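Local coordinates for protein SusD homolog (Bacteroides thetaiotaomicron, PDB 3EHM) that probably binds mucin O-glycans at the surface of a gut Bacteroides, as a SusD-like lipoprotein that takes part in mucin glycan utilization, at residues 317-321 with 322-326; 332-335 with 336-339; 418-421 with 422-425; 426-429 with 430-433. One frame throughout, in Å; residues are numbered along the deposited sequence.

Contact 1. Residues 317-321 with 322-326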
ATOM      1  N   SER A 317     -11.140   0.155  24.003  1.00 17.10           N
ATOM      2  CA  SER A 317     -10.564  -1.160  24.258  1.00 17.56           C
ATOM      3  C   SER A 317     -11.283  -2.216  23.424  1.00 16.69           C
ATOM      4  O   SER A 317     -12.389  -1.988  22.938  1.00 15.83           O
ATOM      5  CB  SER A 317     -10.699  -1.522  25.743  1.00 17.57           C
ATOM      6  OG  SER A 317      -9.950  -0.634  26.552  1.00 25.70           O
ATOM      7  N   LYS A 318     -10.651  -3.372  23.261  1.00 16.92           N
ATOM      8  CA  LYS A 318     -11.255  -4.462  22.506  1.00 16.35           C
ATOM      9  C   LYS A 318     -12.519  -4.926  23.226  1.00 17.05           C
ATOM     10  O   LYS A 318     -12.565  -4.938  24.449  1.00 17.32           O
ATOM     11  CB  LYS A 318     -10.282  -5.639  22.404  1.00 17.16           C
ATOM     12  CG  LYS A 318     -10.866  -6.855  21.697  1.00 17.17           C
ATOM     13  CD  LYS A 318      -9.889  -8.019  21.694  1.00 20.09           C
ATOM     14  CE  LYS A 318     -10.483  -9.226  20.987  1.00 19.67           C
ATOM     15  NZ  LYS A 318      -9.598 -10.419  21.084  1.00 18.85           N
ATOM     16  N   SER A 319     -13.542  -5.305  22.469  1.00 18.23           N
ATOM     17  CA  SER A 319     -14.784  -5.789  23.060  1.00 19.71           C
ATOM     18  C   SER A 319     -15.315  -6.964  22.244  1.00 20.57           C
ATOM     19  O   SER A 319     -15.034  -7.075  21.048  1.00 20.16           O
ATOM     20  CB  SER A 319     -15.826  -4.672  23.112  1.00 21.41           C
ATOM     21  OG  SER A 319     -17.044  -5.153  23.654  1.00 21.73           O
ATOM     22  N   GLU A 320     -16.084  -7.838  22.886  1.00 20.84           N
ATOM     23  CA  GLU A 320     -16.619  -9.003  22.197  1.00 21.92           C
ATOM     24  C   GLU A 320     -18.111  -9.246  22.399  1.00 22.29           C
ATOM     25  O   GLU A 320     -18.598 -10.339  22.127  1.00 22.23           O
ATOM     26  CB  GLU A 320     -15.839 -10.253  22.615  1.00 24.69           C
ATOM     27  CG  GLU A 320     -14.336 -10.138  22.387  1.00 27.74           C
ATOM     28  CD  GLU A 320     -13.604 -11.449  22.601  1.00 30.55           C
ATOM     29  OE1 GLU A 320     -13.871 -12.415  21.858  1.00 33.08           O
ATOM     30  OE2 GLU A 320     -12.755 -11.514  23.514  1.00 32.83           O
ATOM     31  N   THR A 321     -18.843  -8.239  22.865  1.00 20.64           N
ATOM     32  CA  THR A 321     -20.280  -8.408  23.070  1.00 19.97           C
ATOM     33  C   THR A 321     -21.005  -8.284  21.736  1.00 19.54           C
ATOM     34  O   THR A 321     -20.409  -7.890  20.734  1.00 20.21           O
ATOM     35  CB  THR A 321     -20.846  -7.348  24.014  1.00 20.17           C
ATOM     36  OG1 THR A 321     -20.957  -6.103  23.319  1.00 20.62           O
ATOM     37  CG2 THR A 321     -19.931  -7.170  25.216  1.00 19.54           C
ATOM     38  N   SER A 322     -22.292  -8.609  21.723  1.00 18.31           N
ATOM     39  CA  SER A 322     -23.083  -8.531  20.500  1.00 18.63           C
ATOM     40  C   SER A 322     -23.222  -7.089  20.006  1.00 18.54           C
ATOM     41  O   SER A 322     -23.627  -6.855  18.871  1.00 19.02           O
ATOM     42  CB  SER A 322     -24.474  -9.120  20.730  1.00 18.62           C
ATOM     43  OG  SER A 322     -25.223  -8.301  21.609  1.00 20.61           O
ATOM     44  N   TYR A 323     -22.896  -6.130  20.866  1.00 18.17           N
ATOM     45  CA  TYR A 323     -22.979  -4.713  20.512  1.00 18.90           C
ATOM     46  C   TYR A 323     -21.587  -4.144  20.229  1.00 18.34           C
ATOM     47  O   TYR A 323     -21.435  -2.940  20.038  1.00 18.69           O
ATOM     48  CB  TYR A 323     -23.598  -3.909  21.662  1.00 19.26           C
ATOM     49  CG  TYR A 323     -25.075  -4.138  21.897  1.00 19.96           C
ATOM     50  CD1 TYR A 323     -26.027  -3.668  20.994  1.00 19.73           C
ATOM     51  CD2 TYR A 323     -25.521  -4.805  23.036  1.00 19.84           C
ATOM     52  CE1 TYR A 323     -27.392  -3.852  21.222  1.00 20.95           C
ATOM     53  CE2 TYR A 323     -26.884  -4.999  23.274  1.00 21.94           C
ATOM     54  CZ  TYR A 323     -27.811  -4.519  22.363  1.00 21.86           C
ATOM     55  OH  TYR A 323     -29.155  -4.704  22.595  1.00 24.89           O
ATOM     56  N   SER A 324     -20.578  -5.009  20.194  1.00 18.22           N
ATOM     57  CA  SER A 324     -19.198  -4.565  19.991  1.00 17.87           C
ATOM     58  C   SER A 324     -18.677  -4.623  18.564  1.00 16.56           C
ATOM     59  O   SER A 324     -19.316  -5.174  17.671  1.00 15.71           O
ATOM     60  CB  SER A 324     -18.263  -5.391  20.868  1.00 17.56           C
ATOM     61  OG  SER A 324     -18.106  -6.684  20.313  1.00 19.63           O
ATOM     62  N   ALA A 325     -17.481  -4.070  18.370  1.00 15.72           N
ATOM     63  CA  ALA A 325     -16.850  -4.056  17.059  1.00 15.90           C
ATOM     64  C   ALA A 325     -16.484  -5.472  16.627  1.00 15.16           C
ATOM     65  O   ALA A 325     -16.112  -5.694  15.477  1.00 14.64           O
ATOM     66  CB  ALA A 325     -15.607  -3.164  17.080  1.00 14.71           C
ATOM     67  N   LYS A 326     -16.584  -6.432  17.542  1.00 13.88           N
ATOM     68  CA  LYS A 326     -16.275  -7.807  17.176  1.00 14.37           C
ATOM     69  C   LYS A 326     -17.221  -8.203  16.054  1.00 14.87           C
ATOM     70  O   LYS A 326     -16.867  -8.994  15.181  1.00 16.06           O
ATOM     71  CB  LYS A 326     -16.454  -8.765  18.362  1.00 15.85           C
ATOM     72  CG  LYS A 326     -16.322 -10.237  17.959  1.00 16.84           C
ATOM     73  CD  LYS A 326     -16.326 -11.192  19.144  1.00 19.16           C
ATOM     74  CE  LYS A 326     -16.265 -12.644  18.666  1.00 19.87           C
ATOM     75  NZ  LYS A 326     -16.169 -13.614  19.796  1.00 20.08           N
TER
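The carbonyl group of T321 is gripped by S324 from two directions. S324 OG lies in the carbonyl plane, on a lone pair of T321 O, at 2.6 Å. S324 N approaches the same T321 O at 2.9 Å but stands above the plane, 64° out of it. This second bond closes a type I beta turn from T321 to S324, in the long loop between strands 304-306 and 339-342. The Y323 ring sits at the turn and meets Y297 edge-to-face.

The side chain of T321 holds the turn a second time. Its OG1 lies between the backbone N and the carbonyl carbon (chi1 76°). There T321 OG1 accepts from Y323 N at 3.1 Å.

S324 links this turn to the next one. S324 OG donates to T321 O and also accepts from K326 N, which makes an ST turn at the start of the 3-10 segment. S319 lies against the other side chain atom of S324, and the packing is tight: S319 CB and S324 CB are 3.4 Å apart.

Flanking the turn, E320 and K326 pass each other at a slant. The extended K326 chain lays its CD against E320 CB at 3.6 Å. R271 and N70 tie the backbone of the loop to neighbouring parts of the chain. At the outer end, K326 NZ reaches E320 OE1 at 3.3 Å, a salt bridge whose hydrogen bond is weak.

Contact 2. Residues 332-335 with 336-339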
ATOM      1  N   LYS A 332     -13.896  -9.405   3.684  1.00 15.61           N
ATOM      2  CA  LYS A 332     -14.192 -10.740   3.185  1.00 16.41           C
ATOM      3  C   LYS A 332     -12.869 -11.352   2.757  1.00 17.89           C
ATOM      4  O   LYS A 332     -12.111 -10.744   1.994  1.00 17.28           O
ATOM      5  CB  LYS A 332     -15.139 -10.685   1.985  1.00 19.07           C
ATOM      6  CG  LYS A 332     -16.593 -10.495   2.354  1.00 20.41           C
ATOM      7  CD  LYS A 332     -17.500 -10.680   1.141  1.00 21.53           C
ATOM      8  CE  LYS A 332     -18.966 -10.621   1.546  1.00 20.95           C
ATOM      9  NZ  LYS A 332     -19.869 -10.693   0.367  1.00 22.10           N
ATOM     10  N   VAL A 333     -12.579 -12.542   3.263  1.00 15.88           N
ATOM     11  CA  VAL A 333     -11.336 -13.212   2.925  1.00 16.70           C
ATOM     12  C   VAL A 333     -11.353 -14.650   3.431  1.00 16.24           C
ATOM     13  O   VAL A 333     -12.021 -14.964   4.416  1.00 14.90           O
ATOM     14  CB  VAL A 333     -10.117 -12.469   3.553  1.00 19.13           C
ATOM     15  CG1 VAL A 333     -10.248 -12.429   5.078  1.00 16.43           C
ATOM     16  CG2 VAL A 333      -8.819 -13.158   3.160  1.00 18.69           C
ATOM     17  N   ASP A 334     -10.654 -15.531   2.728  1.00 16.64           N
ATOM     18  CA  ASP A 334     -10.556 -16.919   3.162  1.00 18.40           C
ATOM     19  C   ASP A 334      -9.098 -17.353   3.040  1.00 16.43           C
ATOM     20  O   ASP A 334      -8.262 -16.596   2.543  1.00 12.63           O
ATOM     21  CB  ASP A 334     -11.489 -17.827   2.353  1.00 21.99           C
ATOM     22  CG  ASP A 334     -11.278 -17.712   0.869  1.00 26.22           C
ATOM     23  OD1 ASP A 334     -10.149 -17.976   0.405  1.00 29.18           O
ATOM     24  OD2 ASP A 334     -12.250 -17.365   0.160  1.00 33.13           O
ATOM     25  N   SER A 335      -8.786 -18.561   3.493  1.00 16.59           N
ATOM     26  CA  SER A 335      -7.410 -19.041   3.475  1.00 17.81           C
ATOM     27  C   SER A 335      -6.715 -18.994   2.117  1.00 17.18           C
ATOM     28  O   SER A 335      -5.507 -18.762   2.047  1.00 15.03           O
ATOM     29  CB  SER A 335      -7.340 -20.462   4.048  1.00 20.20           C
ATOM     30  OG  SER A 335      -8.132 -21.356   3.292  1.00 26.28           O
ATOM     31  N   ASN A 336      -7.473 -19.197   1.043  1.00 15.62           N
ATOM     32  CA  ASN A 336      -6.907 -19.197  -0.304  1.00 17.06           C
ATOM     33  C   ASN A 336      -6.882 -17.835  -0.991  1.00 15.92           C
ATOM     34  O   ASN A 336      -6.438 -17.722  -2.135  1.00 14.26           O
ATOM     35  CB  ASN A 336      -7.661 -20.196  -1.192  1.00 22.08           C
ATOM     36  CG  ASN A 336      -7.492 -21.629  -0.726  1.00 26.03           C
ATOM     37  OD1 ASN A 336      -6.371 -22.111  -0.564  1.00 29.87           O
ATOM     38  ND2 ASN A 336      -8.608 -22.319  -0.508  1.00 29.88           N
ATOM     39  N   SER A 337      -7.352 -16.802  -0.301  1.00 15.55           N
ATOM     40  CA  SER A 337      -7.360 -15.465  -0.883  1.00 15.91           C
ATOM     41  C   SER A 337      -5.936 -14.972  -1.112  1.00 15.45           C
ATOM     42  O   SER A 337      -5.022 -15.271  -0.341  1.00 16.07           O
ATOM     43  CB  SER A 337      -8.093 -14.480   0.029  1.00 15.08           C
ATOM     44  OG  SER A 337      -9.447 -14.847   0.194  1.00 15.55           O
ATOM     45  N   PRO A 338      -5.730 -14.201  -2.181  1.00 16.19           N
ATOM     46  CA  PRO A 338      -4.396 -13.685  -2.477  1.00 16.04           C
ATOM     47  C   PRO A 338      -4.118 -12.328  -1.846  1.00 15.04           C
ATOM     48  O   PRO A 338      -4.991 -11.720  -1.227  1.00 13.57           O
ATOM     49  CB  PRO A 338      -4.408 -13.595  -3.993  1.00 18.67           C
ATOM     50  CG  PRO A 338      -5.805 -13.124  -4.261  1.00 19.94           C
ATOM     51  CD  PRO A 338      -6.655 -13.953  -3.304  1.00 18.78           C
ATOM     52  N   LEU A 339      -2.875 -11.884  -1.988  1.00 14.95           N
ATOM     53  CA  LEU A 339      -2.446 -10.570  -1.532  1.00 15.74           C
ATOM     54  C   LEU A 339      -1.945  -9.984  -2.844  1.00 15.69           C
ATOM     55  O   LEU A 339      -1.288 -10.679  -3.620  1.00 14.86           O
ATOM     56  CB  LEU A 339      -1.316 -10.668  -0.506  1.00 16.77           C
ATOM     57  CG  LEU A 339      -1.763 -11.122   0.887  1.00 19.65           C
ATOM     58  CD1 LEU A 339      -0.603 -11.002   1.865  1.00 20.71           C
ATOM     59  CD2 LEU A 339      -2.926 -10.262   1.356  1.00 19.38           C
TER
HETATM   60  O   HOH W   1      -3.627 -17.738  -0.004  1.00 11.55           O
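S337 turns its side chain back toward V333 and D334. S337 CB rests 3.5 Å from V333 CG2, a tight pair. The same S337 CB lies 3.3 Å from D334 O. One atom further on, S337 OG accepts from D334 N at 2.9 Å. This bond is almost straight, with an angle of 173° at the hydrogen. The torsion explains it: OG is anti to the carbonyl carbon of S337 and beside its backbone N (chi1 -62°). V333 CG2 also touches S337 OG, so the hydroxyl has a methyl group next to it as well as a donor.

The D334 carboxylate folds over the same bend. D334 OD1 comes 3.0 Å from N336 N and accepts a weak hydrogen bond with a poor angle of 126°. S337 N donates to D334 O at 3.0 Å. A water bridges the second half of the turn and donates to both S335 O and S337 O.

Outside the turn, N258 binds the backbone on both limbs, at S335 and at S337 O. The side chains of V333 and S335 rest on L261 of helix 261-266. Two residues after S337 the chain enters strand 339-342, which pairs antiparallel with strand 246-248. The bond from S337 N to D334 O closes the type I beta turn from D334 to S337, here with a serine at its last position that also binds the backbone N of the first.

Contact 3. Residues 418-421 with 422-425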
ATOM      1  N   PRO A 418     -17.799  10.557  -8.048  1.00 13.92           N
ATOM      2  CA  PRO A 418     -17.166   9.673  -9.031  1.00 13.89           C
ATOM      3  C   PRO A 418     -17.178  10.228 -10.454  1.00 14.30           C
ATOM      4  O   PRO A 418     -16.238  10.013 -11.220  1.00 13.42           O
ATOM      5  CB  PRO A 418     -17.997   8.388  -8.938  1.00 15.03           C
ATOM      6  CG  PRO A 418     -18.607   8.448  -7.568  1.00 15.29           C
ATOM      7  CD  PRO A 418     -18.980   9.903  -7.460  1.00 14.25           C
ATOM      8  N   LYS A 419     -18.246  10.938 -10.809  1.00 13.53           N
ATOM      9  CA  LYS A 419     -18.371  11.475 -12.163  1.00 16.05           C
ATOM     10  C   LYS A 419     -17.275  12.480 -12.490  1.00 16.26           C
ATOM     11  O   LYS A 419     -17.091  13.474 -11.792  1.00 16.59           O
ATOM     12  CB  LYS A 419     -19.753  12.106 -12.360  1.00 15.99           C
ATOM     13  CG  LYS A 419     -20.039  12.509 -13.796  1.00 18.51           C
ATOM     14  CD  LYS A 419     -21.451  13.056 -13.942  1.00 21.31           C
ATOM     15  CE  LYS A 419     -21.705  13.543 -15.359  1.00 24.29           C
ATOM     16  NZ  LYS A 419     -23.048  14.175 -15.463  1.00 29.06           N
ATOM     17  N   TRP A 420     -16.556  12.217 -13.574  1.00 18.05           N
ATOM     18  CA  TRP A 420     -15.451  13.071 -13.985  1.00 19.02           C
ATOM     19  C   TRP A 420     -15.785  14.553 -14.155  1.00 21.07           C
ATOM     20  O   TRP A 420     -15.064  15.414 -13.651  1.00 20.34           O
ATOM     21  CB  TRP A 420     -14.838  12.530 -15.279  1.00 19.32           C
ATOM     22  CG  TRP A 420     -13.657  13.320 -15.748  1.00 20.04           C
ATOM     23  CD1 TRP A 420     -13.651  14.310 -16.691  1.00 20.57           C
ATOM     24  CD2 TRP A 420     -12.313  13.208 -15.273  1.00 19.10           C
ATOM     25  NE1 TRP A 420     -12.384  14.821 -16.832  1.00 19.81           N
ATOM     26  CE2 TRP A 420     -11.542  14.161 -15.975  1.00 19.61           C
ATOM     27  CE3 TRP A 420     -11.682  12.394 -14.322  1.00 19.15           C
ATOM     28  CZ2 TRP A 420     -10.170  14.322 -15.757  1.00 19.63           C
ATOM     29  CZ3 TRP A 420     -10.318  12.554 -14.105  1.00 19.73           C
ATOM     30  CH2 TRP A 420      -9.577  13.511 -14.821  1.00 19.99           C
ATOM     31  N   ASP A 421     -16.881  14.844 -14.850  1.00 21.58           N
ATOM     32  CA  ASP A 421     -17.293  16.220 -15.119  1.00 25.01           C
ATOM     33  C   ASP A 421     -18.051  16.932 -13.995  1.00 24.59           C
ATOM     34  O   ASP A 421     -18.489  18.070 -14.173  1.00 25.29           O
ATOM     35  CB  ASP A 421     -18.150  16.256 -16.389  1.00 28.35           C
ATOM     36  CG  ASP A 421     -17.487  15.558 -17.561  1.00 33.75           C
ATOM     37  OD1 ASP A 421     -16.324  15.897 -17.880  1.00 35.54           O
ATOM     38  OD2 ASP A 421     -18.129  14.672 -18.172  1.00 36.84           O
ATOM     39  N   ASP A 422     -18.199  16.276 -12.847  1.00 23.09           N
ATOM     40  CA  ASP A 422     -18.926  16.854 -11.713  1.00 21.84           C
ATOM     41  C   ASP A 422     -17.961  17.459 -10.690  1.00 20.74           C
ATOM     42  O   ASP A 422     -17.320  16.729  -9.935  1.00 20.84           O
ATOM     43  CB  ASP A 422     -19.783  15.764 -11.062  1.00 20.86           C
ATOM     44  CG  ASP A 422     -20.642  16.284  -9.928  1.00 21.88           C
ATOM     45  OD1 ASP A 422     -21.374  17.273 -10.135  1.00 22.13           O
ATOM     46  OD2 ASP A 422     -20.595  15.695  -8.830  1.00 22.28           O
ATOM     47  N   TYR A 423     -17.875  18.789 -10.649  1.00 19.20           N
ATOM     48  CA  TYR A 423     -16.947  19.463  -9.738  1.00 18.75           C
ATOM     49  C   TYR A 423     -17.544  20.190  -8.539  1.00 19.05           C
ATOM     50  O   TYR A 423     -18.486  20.968  -8.668  1.00 18.14           O
ATOM     51  CB  TYR A 423     -16.071  20.438 -10.527  1.00 18.73           C
ATOM     52  CG  TYR A 423     -15.337  19.761 -11.648  1.00 20.62           C
ATOM     53  CD1 TYR A 423     -15.788  19.857 -12.961  1.00 21.06           C
ATOM     54  CD2 TYR A 423     -14.240  18.944 -11.384  1.00 19.76           C
ATOM     55  CE1 TYR A 423     -15.167  19.144 -13.986  1.00 22.63           C
ATOM     56  CE2 TYR A 423     -13.618  18.229 -12.395  1.00 21.97           C
ATOM     57  CZ  TYR A 423     -14.085  18.328 -13.691  1.00 23.03           C
ATOM     58  OH  TYR A 423     -13.484  17.581 -14.681  1.00 25.97           O
ATOM     59  N   THR A 424     -16.968  19.937  -7.370  1.00 18.18           N
ATOM     60  CA  THR A 424     -17.422  20.567  -6.141  1.00 17.81           C
ATOM     61  C   THR A 424     -16.975  22.023  -6.127  1.00 17.90           C
ATOM     62  O   THR A 424     -17.653  22.881  -5.573  1.00 17.65           O
ATOM     63  CB  THR A 424     -16.865  19.821  -4.919  1.00 17.99           C
ATOM     64  OG1 THR A 424     -17.415  18.499  -4.904  1.00 15.87           O
ATOM     65  CG2 THR A 424     -17.238  20.530  -3.626  1.00 19.30           C
ATOM     66  N   GLY A 425     -15.830  22.292  -6.744  1.00 16.72           N
ATOM     67  CA  GLY A 425     -15.341  23.655  -6.823  1.00 17.76           C
ATOM     68  C   GLY A 425     -14.615  24.243  -5.630  1.00 18.00           C
ATOM     69  O   GLY A 425     -14.403  25.458  -5.589  1.00 19.98           O
TER
HETATM   70  O   HOH W   2     -19.588  20.515 -12.300  1.00 22.21           O
HETATM   71  O   HOH W   3     -14.957  18.073 -17.226  1.00 33.11           O
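Y423 reaches back so that its ring passes the backbone of W420 and D421 and its OH meets the indole. Y423 OH stands over one face of the W420 ring, 3.6 Å above the plane and offset toward the rim. The nearest indole atom to Y423 OH is W420 NE1, at 3.7 Å. The tyrosine ring also lies close to backbone oxygens: Y423 CD1 is 3.5 Å from D421 O, and Y423 CZ is 3.1 Å from W420 O. A chi1 of -56° sets the ring beside the backbone N of Y423, facing these residues.

Two waters stitch the same residues. One donates to D421 OD1 at 2.7 Å and touches Y423 OH in the plane of the ring. The other accepts from Y423 N and donates to D421 O.

The bend beneath is a type I beta turn from K419 to D422, closed by D422 N bonding to K419 O at 3.2 Å. K419 CB and D422 CB pack at 3.9 Å.

Further out, K436 of helix 429-445 binds K419 O and D422 O, the two ends of the turn. W420 also packs on I437 and on Y368 of helix 364-378.

D421 OD1 takes a water, while its OD2 faces K365 in a long, weak ion pair. D422 OD2 bonds S417 and pairs with K393. The Q433 amide and a water both bind the Y423 hydroxyl, which probably helps to hold the ring in place; the indole face adds packing.

Contact 4. Residues 426-429 with 430-433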
ATOM      1  N   ASN A 426     -14.243  23.423  -4.651  1.00 16.23           N
ATOM      2  CA  ASN A 426     -13.512  23.954  -3.506  1.00 17.15           C
ATOM      3  C   ASN A 426     -12.045  24.074  -3.923  1.00 17.54           C
ATOM      4  O   ASN A 426     -11.386  25.072  -3.637  1.00 16.76           O
ATOM      5  CB  ASN A 426     -13.644  23.039  -2.285  1.00 17.82           C
ATOM      6  CG  ASN A 426     -12.914  23.584  -1.070  1.00 19.27           C
ATOM      7  OD1 ASN A 426     -13.244  24.657  -0.559  1.00 20.81           O
ATOM      8  ND2 ASN A 426     -11.913  22.851  -0.605  1.00 19.50           N
ATOM      9  N   LEU A 427     -11.549  23.046  -4.610  1.00 16.64           N
ATOM     10  CA  LEU A 427     -10.178  23.031  -5.110  1.00 16.33           C
ATOM     11  C   LEU A 427     -10.243  23.467  -6.571  1.00 17.12           C
ATOM     12  O   LEU A 427     -11.333  23.569  -7.144  1.00 16.70           O
ATOM     13  CB  LEU A 427      -9.592  21.615  -5.057  1.00 17.17           C
ATOM     14  CG  LEU A 427      -9.624  20.835  -3.744  1.00 18.15           C
ATOM     15  CD1 LEU A 427      -9.113  19.417  -3.992  1.00 18.31           C
ATOM     16  CD2 LEU A 427      -8.779  21.539  -2.697  1.00 16.77           C
ATOM     17  N   SER A 428      -9.089  23.718  -7.182  1.00 16.86           N
ATOM     18  CA  SER A 428      -9.074  24.107  -8.587  1.00 17.52           C
ATOM     19  C   SER A 428      -9.589  22.899  -9.366  1.00 17.83           C
ATOM     20  O   SER A 428      -9.633  21.791  -8.839  1.00 16.95           O
ATOM     21  CB  SER A 428      -7.651  24.442  -9.040  1.00 19.10           C
ATOM     22  OG  SER A 428      -6.832  23.286  -9.022  1.00 19.08           O
ATOM     23  N   LYS A 429      -9.975  23.109 -10.619  1.00 16.89           N
ATOM     24  CA  LYS A 429     -10.486  22.017 -11.432  1.00 17.81           C
ATOM     25  C   LYS A 429      -9.457  20.901 -11.586  1.00 17.04           C
ATOM     26  O   LYS A 429      -9.783  19.725 -11.415  1.00 17.44           O
ATOM     27  CB  LYS A 429     -10.902  22.525 -12.811  1.00 18.20           C
ATOM     28  CG  LYS A 429     -11.564  21.465 -13.668  1.00 21.13           C
ATOM     29  CD  LYS A 429     -11.981  22.029 -15.010  1.00 24.81           C
ATOM     30  CE  LYS A 429     -12.615  20.962 -15.879  1.00 26.77           C
ATOM     31  NZ  LYS A 429     -13.063  21.514 -17.190  1.00 30.53           N
ATOM     32  N   GLN A 430      -8.218  21.264 -11.910  1.00 16.61           N
ATOM     33  CA  GLN A 430      -7.171  20.263 -12.076  1.00 17.54           C
ATOM     34  C   GLN A 430      -6.943  19.511 -10.765  1.00 17.11           C
ATOM     35  O   GLN A 430      -6.770  18.292 -10.765  1.00 18.48           O
ATOM     36  CB  GLN A 430      -5.858  20.913 -12.530  1.00 18.79           C
ATOM     37  CG  GLN A 430      -4.758  19.896 -12.832  1.00 20.45           C
ATOM     38  CD  GLN A 430      -3.469  20.537 -13.314  1.00 23.66           C
ATOM     39  OE1 GLN A 430      -2.868  21.353 -12.615  1.00 26.04           O
ATOM     40  NE2 GLN A 430      -3.035  20.163 -14.512  1.00 22.06           N
ATOM     41  N   GLU A 431      -6.944  20.235  -9.651  1.00 14.97           N
ATOM     42  CA  GLU A 431      -6.742  19.612  -8.345  1.00 15.72           C
ATOM     43  C   GLU A 431      -7.859  18.631  -8.008  1.00 15.58           C
ATOM     44  O   GLU A 431      -7.607  17.589  -7.408  1.00 13.55           O
ATOM     45  CB  GLU A 431      -6.649  20.676  -7.247  1.00 16.36           C
ATOM     46  CG  GLU A 431      -5.285  21.346  -7.133  1.00 20.96           C
ATOM     47  CD  GLU A 431      -4.258  20.475  -6.416  1.00 23.72           C
ATOM     48  OE1 GLU A 431      -4.497  20.112  -5.243  1.00 22.54           O
ATOM     49  OE2 GLU A 431      -3.211  20.159  -7.020  1.00 23.90           O
ATOM     50  N   GLU A 432      -9.093  18.963  -8.384  1.00 15.33           N
ATOM     51  CA  GLU A 432     -10.211  18.070  -8.096  1.00 14.75           C
ATOM     52  C   GLU A 432     -10.169  16.853  -9.003  1.00 13.91           C
ATOM     53  O   GLU A 432     -10.571  15.763  -8.604  1.00 15.18           O
ATOM     54  CB  GLU A 432     -11.559  18.786  -8.248  1.00 16.03           C
ATOM     55  CG  GLU A 432     -12.721  17.918  -7.769  1.00 15.05           C
ATOM     56  CD  GLU A 432     -14.018  18.685  -7.577  1.00 16.21           C
ATOM     57  OE1 GLU A 432     -13.999  19.935  -7.644  1.00 16.57           O
ATOM     58  OE2 GLU A 432     -15.056  18.026  -7.347  1.00 14.34           O
ATOM     59  N   GLN A 433      -9.686  17.039 -10.228  1.00 14.46           N
ATOM     60  CA  GLN A 433      -9.572  15.924 -11.154  1.00 14.13           C
ATOM     61  C   GLN A 433      -8.558  14.939 -10.570  1.00 14.96           C
ATOM     62  O   GLN A 433      -8.760  13.725 -10.626  1.00 14.94           O
ATOM     63  CB  GLN A 433      -9.126  16.421 -12.533  1.00 15.88           C
ATOM     64  CG  GLN A 433     -10.161  17.321 -13.198  1.00 18.10           C
ATOM     65  CD  GLN A 433      -9.747  17.801 -14.579  1.00 19.27           C
ATOM     66  OE1 GLN A 433      -8.590  18.152 -14.804  1.00 18.50           O
ATOM     67  NE2 GLN A 433     -10.702  17.840 -15.505  1.00 17.26           N
TER
HETATM   68  O   HOH W   4     -13.224  20.742  -5.018  1.00 15.05           O
HETATM   69  O   HOH W   5     -12.976  22.025  -8.882  1.00 17.98           O
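S428 is the N-cap of helix 429-445. S428 OG accepts from E431 N at 3.1 Å, with an angle of 154°. A chi1 of 67° tucks OG in over the serine's own backbone and turns it toward the first helical turn. The E431 side chain packs on the cap as well, with E431 CG 3.1 Å from S428 OG.

The regular helix bonds start here. E432 N donates to S428 O and Q433 N to K429 O, both at 2.9 Å.

L427 precedes the cap and points toward the helix. L427 CB meets E431 CB at 3.8 Å. L427 also rests on F461 and Y463. E431 then bends at chi2 (-78°), so its carboxylate leaves the cap and pairs with R523. One turn along, the aliphatic part of K429 crosses Q433 at a slant: K429 CE is 3.7 Å from Q433 NE2. Q433 NE2 itself bonds Y423 OH. Q433 CG sits closer in, against K429 O.

E432 runs back past the helix start to the incoming loop. A water donates to both L427 O and E432 OE1, lying 2.6 Å from the latter. A second water accepts from L427 N and donates weakly to E432 OE1. Directly, E432 OE1 binds G425 N, while E432 OE2 binds T424 N and T416 OG1.

So many donors round one buried carboxylate are consistent with a charged E432, and the nearby helix N-terminus may add to this. For E431, the salt bridge to R523 probably favours the charged form.

How the contacts relate
All four contacts are local bends at the surface; contacts 1, 3 and 4 each include one buried residue. Contacts 1 and 2 follow each other in the loop between strands 304-306 and 339-342, but do not touch: their nearest atoms are about 12 Å apart. Contacts 3 and 4 are neighbours, with centres about 9 Å apart, and both involve helix 429-445. Contact 2 and contact 4 lie on opposite sides of the chain's centre. Serine hydroxyls bind backbone N atoms in contacts 1, 2 and 4. Contact 3 instead sets a tyrosine hydroxyl over an indole face; waters bridge contacts 2, 3 and 4. Its loop is fixed by helix side chains, whereas contact 2 leads into a strand.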